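Local coordinates for protein putative polyphosphate kinase 2 (Pseudomonas aeruginosa PAO1, PDB 3CZP) that transfers phosphate from inorganic polyphosphate to AMP to make ADP, and less efficiently to GMP, as a magnesium-dependent homodimeric kinase, at residues A[41-46]-A[98-103]. Numbering follows the deposited sequence.
Sequences RFPVII and PPKGRT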
loop_
_atom_site.group_PDB
_atom_site.type_symbol
_atom_site.label_atom_id
_atom_site.label_comp_id
_atom_site.label_asym_id
_atom_site.label_seq_id
_atom_site.Cartn_x
_atom_site.Cartn_y
_atom_site.Cartn_z
ATOM N N ARG A 41 5.873 13.558 14.301
ATOM C CA ARG A 41 5.234 14.780 13.893
ATOM C C ARG A 41 5.564 15.176 12.459
ATOM O O ARG A 41 4.814 15.901 11.850
ATOM C CB ARG A 41 5.553 15.877 14.964
ATOM C CG ARG A 41 5.148 17.242 14.631
ATOM C CD ARG A 41 5.418 18.100 15.843
ATOM N NE ARG A 41 6.840 18.240 16.154
ATOM C CZ ARG A 41 7.554 19.331 15.907
ATOM N NH1 ARG A 41 6.981 20.399 15.328
ATOM N NH2 ARG A 41 8.840 19.389 16.248
ATOM N N PHE A 42 6.658 14.634 11.903
ATOM C CA PHE A 42 7.046 14.997 10.596
ATOM C C PHE A 42 8.038 13.965 10.050
ATOM O O PHE A 42 8.711 13.263 10.809
ATOM C CB PHE A 42 7.650 16.437 10.543
ATOM C CG PHE A 42 8.907 16.602 11.370
ATOM C CD1 PHE A 42 10.153 16.326 10.830
ATOM C CD2 PHE A 42 8.840 17.054 12.692
ATOM C CE1 PHE A 42 11.359 16.481 11.592
ATOM C CE2 PHE A 42 10.045 17.185 13.460
ATOM C CZ PHE A 42 11.308 16.865 12.891
ATOM N N PRO A 43 8.085 13.850 8.748
ATOM C CA PRO A 43 9.024 12.997 8.053
ATOM C C PRO A 43 10.332 13.673 7.793
ATOM O O PRO A 43 10.388 14.903 7.695
ATOM C CB PRO A 43 8.327 12.770 6.716
ATOM C CG PRO A 43 7.636 13.977 6.435
ATOM C CD PRO A 43 7.136 14.451 7.805
ATOM N N VAL A 44 11.370 12.862 7.604
ATOM C CA VAL A 44 12.626 13.353 7.111
ATOM C C VAL A 44 12.945 12.731 5.759
ATOM O O VAL A 44 12.870 11.553 5.607
ATOM C CB VAL A 44 13.768 13.072 8.100
ATOM C CG1 VAL A 44 15.130 13.574 7.512
ATOM C CG2 VAL A 44 13.470 13.769 9.358
ATOM N N ILE A 45 13.213 13.583 4.761
ATOM C CA ILE A 45 13.565 13.103 3.448
ATOM C C ILE A 45 14.927 13.636 3.060
ATOM O O ILE A 45 15.179 14.843 3.159
ATOM C CB ILE A 45 12.514 13.540 2.364
ATOM C CG1 ILE A 45 11.138 13.076 2.809
ATOM C CG2 ILE A 45 13.000 13.057 0.879
ATOM C CD1 ILE A 45 9.938 13.750 2.022
ATOM N N ILE A 46 15.777 12.737 2.602
ATOM C CA ILE A 46 17.136 13.055 2.197
ATOM C C ILE A 46 17.357 12.613 0.749
ATOM O O ILE A 46 17.224 11.469 0.440
ATOM C CB ILE A 46 18.197 12.352 3.120
ATOM C CG1 ILE A 46 17.964 12.673 4.628
ATOM C CG2 ILE A 46 19.599 12.647 2.641
ATOM C CD1 ILE A 46 18.787 11.728 5.622
ATOM N N PRO A 98 8.343 8.553 3.370
ATOM C CA PRO A 98 8.365 7.959 4.705
ATOM C C PRO A 98 7.351 8.651 5.574
ATOM O O PRO A 98 7.144 9.828 5.427
ATOM C CB PRO A 98 9.760 8.297 5.217
ATOM C CG PRO A 98 10.141 9.526 4.425
ATOM C CD PRO A 98 9.359 9.610 3.221
ATOM N N PRO A 99 6.696 7.916 6.467
ATOM C CA PRO A 99 5.725 8.480 7.384
ATOM C C PRO A 99 6.359 9.401 8.446
ATOM O O PRO A 99 7.571 9.347 8.733
ATOM C CB PRO A 99 5.095 7.240 8.030
ATOM C CG PRO A 99 6.047 6.089 7.724
ATOM C CD PRO A 99 6.903 6.467 6.600
ATOM N N LYS A 100 5.549 10.194 9.082
ATOM C CA LYS A 100 6.003 10.955 10.213
ATOM C C LYS A 100 6.771 10.120 11.190
ATOM O O LYS A 100 6.369 8.962 11.491
ATOM C CB LYS A 100 4.791 11.591 10.906
ATOM C CG LYS A 100 4.102 12.602 10.042
ATOM C CD LYS A 100 2.830 13.106 10.729
ATOM C CE LYS A 100 2.028 14.027 9.829
ATOM N NZ LYS A 100 0.808 14.465 10.536
ATOM N N GLY A 101 7.905 10.659 11.634
ATOM C CA GLY A 101 8.735 10.006 12.591
ATOM C C GLY A 101 9.788 9.102 11.969
ATOM O O GLY A 101 10.644 8.627 12.685
ATOM N N ARG A 102 9.806 8.970 10.648
ATOM C CA ARG A 102 10.824 8.171 9.954
ATOM C C ARG A 102 11.582 8.969 8.923
ATOM O O ARG A 102 11.216 10.101 8.607
ATOM C CB ARG A 102 10.165 6.933 9.411
ATOM C CG ARG A 102 9.870 5.954 10.492
ATOM C CD ARG A 102 9.288 4.686 9.940
ATOM N NE ARG A 102 10.240 4.054 9.016
ATOM C CZ ARG A 102 10.982 2.995 9.301
ATOM N NH1 ARG A 102 10.844 2.345 10.464
ATOM N NH2 ARG A 102 11.847 2.558 8.405
ATOM N N THR A 103 12.660 8.354 8.423
ATOM C CA THR A 103 13.540 8.910 7.449
ATOM C C THR A 103 13.541 7.999 6.224
ATOM O O THR A 103 13.616 6.766 6.315
ATOM C CB THR A 103 15.034 9.013 7.962
ATOM O OG1 THR A 103 15.091 9.851 9.108
ATOM C CG2 THR A 103 16.035 9.520 6.850
#
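K100 lies along the backbone of R41 and F42, so that its aliphatic chain packs on main chain along most of its length. Its CB sits 3.7 Å from F42 N, and CG stays over the same peptide while also coming within 4.2 Å of P43 CD. CD then reaches R41 O at 3.6 Å, and CE passes the same oxygen a little farther off. Because the chain is fully extended beyond CG, NZ is carried past this segment to the carbonyl oxygen of R342, in the second PPK2 domain.

K100 and G101 are the central residues of a type II turn from P99 to R102, and the positive phi of G101 (90°) suits glycine at its third position. From this turn G101 N donates to F42 O (2.8 Å) from well above the carbonyl plane, and V44 N donates to R102 O at 2.9 Å, the first bond of the strand pairing.

Beyond the turn the chains run parallel. V44 and T103 stand side by side on the face packed against L36 of helix 15-39, with helix 218-238 also reaching V44 through L233, and T103 OG1 lies against V44 CB; farther along, the T103 methyl CG2 touches I46 CD1 at 3.7 Å. The ring of P98 crosses the side chain of I45 at about a right angle, its CD 3.9 Å from I45 CG1. Here strands 44-50 and 103-107 begin to pair as neighbours in the 2-3-1-4-5 parallel sheet, the core of the P-loop kinase-like fold in the N-terminal PPK2 domain.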